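Local coordinates for malonyl-CoA-[acyl-carrier-protein] transacylase (Coxiella burnetii, PDB 3TQE) that probably catalyses transfer of the malonyl group from malonyl-CoA to holo-acyl-carrier protein, the step that supplies malonyl units for fatty acid synthesis, at residues A[163-166]-A[170-173]; A[186-189]-A[194-197]. All blocks are in the same frame, centred on the assembly; numbering follows the deposited sequence.

Overall arrangement
Both contacts belong to the smaller, ferredoxin-like part of the acyl transferase fold, and both reach one mixed sheet ordered 194-197, 134-140, 170-174, 160-167, 259-260. Contact 1 pairs the adjacent strands 160-167 and 170-174 as a hairpin; contact 2 sets the last turn of helix 177-189 against the edge strand 194-197. They follow in series along the chain, strand 170-174 leading into helix 177-189, with centres about 13 Å apart and nearest atoms about 7 Å apart. Contact 1 is buried and brings Asn-164 beside His-205 and near Ser-96, the predicted active-site pair, whereas contact 2 lies away from these sites, its centre about 24 Å from that of the chain.

Contact 1. Residues A[163-166]-A[170-173]; sequences ANLN and QTVI
With CG1 anti to the backbone N (chi1 179°), Val-172 turns CG2 toward the two asparagines of the facing strand: CG2 lies 3.7 Å from ND2 of Asn-166, whose side chain runs at a slant to the valine. Val-172 and Asn-164 point the same way, side by side, CB to CB 3.9 Å. The other end of the Asn-166 amide, OD1, is hydrogen-bonded to His-95; Asn-164 lies against the predicted active-site residue His-205 and close to a bound glycine. On the opposite face of the sheet, covered by helix 144-155, Thr-171 places CG2, anti to the backbone N, 3.8 Å from Leu-165 CD2. The strands form an antiparallel hairpin interrupted by a classic beta bulge: Ala-163 and Asn-164 both face Val-172, whose carbonyl oxygen accepts two bonds. Ala-163 N gives the shorter, 2.7 Å to Val-172 O and in the carbonyl plane; Asn-164 N, 3.0 Å from the same oxygen, is tilted 29° from that plane. Val-172 N returns a bond of 2.9 Å to Asn-164 O, which also receives a CA-H contact from Thr-171. Toward the turn, Asn-166 N is hydrogen-bonded to Gln-170 O, 3.1 Å, the most bent of the four at 139°.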
loop_
_atom_site.group_PDB
_atom_site.type_symbol
_atom_site.label_atom_id
_atom_site.label_comp_id
_atom_site.label_asym_id
_atom_site.label_seq_id
_atom_site.Cartn_x
_atom_site.Cartn_y
_atom_site.Cartn_z
ATOM N N ALA A 163 6.290 9.276 -8.017
ATOM C CA ALA A 163 6.124 7.853 -7.769
ATOM C C ALA A 163 4.937 7.601 -6.866
ATOM O O ALA A 163 4.169 6.672 -7.102
ATOM C CB ALA A 163 7.357 7.282 -7.161
ATOM N N ASN A 164 4.795 8.370 -5.792
ATOM C CA ASN A 164 3.610 8.241 -4.951
ATOM C C ASN A 164 3.004 9.613 -4.800
ATOM O O ASN A 164 3.664 10.523 -4.282
ATOM C CB ASN A 164 3.906 7.766 -3.533
ATOM C CG ASN A 164 4.450 6.374 -3.421
ATOM O OD1 ASN A 164 4.375 5.556 -4.319
ATOM N ND2 ASN A 164 4.968 6.082 -2.220
ATOM N N LEU A 165 1.773 9.775 -5.254
ATOM C CA LEU A 165 1.066 11.036 -5.097
ATOM C C LEU A 165 0.238 10.900 -3.828
ATOM O O LEU A 165 -0.908 10.410 -3.862
ATOM C CB LEU A 165 0.231 11.290 -6.339
ATOM C CG LEU A 165 0.976 11.193 -7.674
ATOM C CD1 LEU A 165 0.083 11.424 -8.856
ATOM C CD2 LEU A 165 2.142 12.182 -7.702
ATOM N N ASN A 166 0.833 11.243 -2.696
ATOM C CA ASN A 166 0.333 10.795 -1.401
ATOM C C ASN A 166 -0.653 11.711 -0.751
ATOM O O ASN A 166 -1.657 11.260 -0.188
ATOM C CB ASN A 166 1.470 10.500 -0.439
ATOM C CG ASN A 166 2.086 9.186 -0.700
ATOM O OD1 ASN A 166 1.503 8.354 -1.401
ATOM N ND2 ASN A 166 3.259 8.962 -0.157
ATOM N N GLN A 170 2.292 16.400 -0.701
ATOM C CA GLN A 170 3.254 15.387 -0.308
ATOM C C GLN A 170 3.388 14.393 -1.450
ATOM O O GLN A 170 2.433 13.679 -1.781
ATOM C CB GLN A 170 2.803 14.687 0.964
ATOM C CG GLN A 170 3.731 13.617 1.468
ATOM C CD GLN A 170 3.273 13.034 2.804
ATOM O OE1 GLN A 170 2.701 13.728 3.644
ATOM N NE2 GLN A 170 3.535 11.754 3.002
ATOM N N THR A 171 4.558 14.349 -2.054
ATOM C CA THR A 171 4.777 13.492 -3.197
ATOM C C THR A 171 6.094 12.800 -2.966
ATOM O O THR A 171 7.041 13.432 -2.537
ATOM C CB THR A 171 4.836 14.319 -4.522
ATOM O OG1 THR A 171 3.579 14.981 -4.766
ATOM C CG2 THR A 171 5.181 13.457 -5.738
ATOM N N VAL A 172 6.169 11.529 -3.299
ATOM C CA VAL A 172 7.434 10.788 -3.324
ATOM C C VAL A 172 7.855 10.638 -4.765
ATOM O O VAL A 172 7.046 10.332 -5.628
ATOM C CB VAL A 172 7.295 9.407 -2.680
ATOM C CG1 VAL A 172 8.595 8.648 -2.736
ATOM C CG2 VAL A 172 6.800 9.543 -1.241
ATOM N N ILE A 173 9.122 10.948 -5.020
ATOM C CA ILE A 173 9.730 10.740 -6.316
ATOM C C ILE A 173 10.644 9.528 -6.280
ATOM O O ILE A 173 11.073 9.088 -5.229
ATOM C CB ILE A 173 10.490 11.997 -6.796
ATOM C CG1 ILE A 173 11.684 12.332 -5.893
ATOM C CG2 ILE A 173 9.499 13.164 -6.901
ATOM C CD1 ILE A 173 12.645 13.426 -6.474
#

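Contact 2. Residues A[186-189]-A[194-197]; sequences MAKT and IAKR
Ala-195 points its methyl group at the last turn of the helix, where it meets two residues at once. Ala-187 is also turned toward the strand, and the two methyls meet with an offset, CB to CB 4.1 Å. Lys-188 approaches differently: its CB does not point at the strand, but a bend at chi2 (-75°) brings the chain over to it. Its CG rests on Ala-195 CB at 3.7 Å, and CE comes to 4.0 Å from Ala-195 N, so the aliphatic part of the lysine runs alongside the alanine. The ammonium end continues past the methyl to Lys-193 O, to which NZ is hydrogen-bonded; this bond ties the end of the helix to the residue just before the strand. The contact is thus apolar and small, 146 Å² in all; the small alanine side chains are consistent with the close approach, CA of Lys-188 to CA of Ala-195 6.1 Å. Ala-187 is the buried member, touching Ile-139 of strand 134-140 and Ile-150 of helix 144-155, while strand 194-197 pairs with strand 134-140 at the edge of the mixed sheet, with helix 177-189 packed against it.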
loop_
_atom_site.group_PDB
_atom_site.type_symbol
_atom_site.label_atom_id
_atom_site.label_comp_id
_atom_site.label_asym_id
_atom_site.label_seq_id
_atom_site.Cartn_x
_atom_site.Cartn_y
_atom_site.Cartn_z
HETATM N N MSE A 186 16.665 20.639 -6.061
HETATM C CA MSE A 186 15.885 21.643 -6.770
HETATM C C MSE A 186 14.582 21.928 -6.064
HETATM O O MSE A 186 14.128 23.059 -6.027
HETATM C CB MSE A 186 15.569 21.197 -8.171
HETATM C CG MSE A 186 16.678 21.205 -9.069
HETATM SE SE MSE A 186 16.074 20.865 -10.866
HETATM C CE MSE A 186 17.793 20.582 -11.567
ATOM N N ALA A 187 13.954 20.904 -5.507
ATOM C CA ALA A 187 12.698 21.132 -4.812
ATOM C C ALA A 187 12.904 22.063 -3.636
ATOM O O ALA A 187 12.101 22.945 -3.395
ATOM C CB ALA A 187 12.098 19.818 -4.362
ATOM N N LYS A 188 13.994 21.871 -2.908
ATOM C CA LYS A 188 14.324 22.752 -1.800
ATOM C C LYS A 188 14.545 24.160 -2.303
ATOM O O LYS A 188 14.044 25.132 -1.700
ATOM C CB LYS A 188 15.571 22.238 -1.097
ATOM C CG LYS A 188 15.252 21.286 0.008
ATOM C CD LYS A 188 14.712 22.099 1.190
ATOM C CE LYS A 188 14.614 21.307 2.445
ATOM N NZ LYS A 188 13.875 22.074 3.480
ATOM N N THR A 189 15.237 24.268 -3.432
ATOM C CA THR A 189 15.502 25.544 -4.064
ATOM C C THR A 189 14.207 26.267 -4.432
ATOM O O THR A 189 14.096 27.486 -4.290
ATOM C CB THR A 189 16.441 25.367 -5.270
ATOM O OG1 THR A 189 17.610 24.642 -4.850
ATOM C CG2 THR A 189 16.865 26.699 -5.826
ATOM N N ILE A 194 10.177 20.106 2.964
ATOM C CA ILE A 194 11.003 18.939 3.161
ATOM C C ILE A 194 11.297 18.372 1.785
ATOM O O ILE A 194 10.414 18.301 0.942
ATOM C CB ILE A 194 10.270 17.889 3.991
ATOM C CG1 ILE A 194 10.051 18.407 5.416
ATOM C CG2 ILE A 194 11.023 16.553 3.997
ATOM C CD1 ILE A 194 11.312 18.520 6.202
ATOM N N ALA A 195 12.546 18.003 1.550
ATOM C CA ALA A 195 12.910 17.264 0.330
ATOM C C ALA A 195 14.046 16.362 0.730
ATOM O O ALA A 195 15.208 16.808 0.850
ATOM C CB ALA A 195 13.299 18.190 -0.800
ATOM N N LYS A 196 13.724 15.104 1.006
ATOM C CA LYS A 196 14.641 14.194 1.684
ATOM C C LYS A 196 14.559 12.806 1.095
ATOM O O LYS A 196 13.481 12.368 0.755
ATOM C CB LYS A 196 14.248 14.105 3.171
ATOM C CG LYS A 196 15.325 13.522 4.061
ATOM C CD LYS A 196 15.083 13.882 5.518
ATOM C CE LYS A 196 16.382 13.866 6.317
ATOM N NZ LYS A 196 16.151 14.084 7.782
ATOM N N ARG A 197 15.674 12.099 1.027
ATOM C CA ARG A 197 15.627 10.691 0.678
ATOM C C ARG A 197 14.833 9.908 1.715
ATOM O O ARG A 197 14.903 10.204 2.909
ATOM C CB ARG A 197 17.026 10.095 0.643
ATOM C CG ARG A 197 17.863 10.583 -0.483
ATOM C CD ARG A 197 17.740 9.700 -1.675
ATOM N NE ARG A 197 18.571 8.500 -1.554
ATOM C CZ ARG A 197 19.773 8.300 -2.118
ATOM N NH1 ARG A 197 20.360 9.198 -2.883
ATOM N NH2 ARG A 197 20.397 7.151 -1.922
#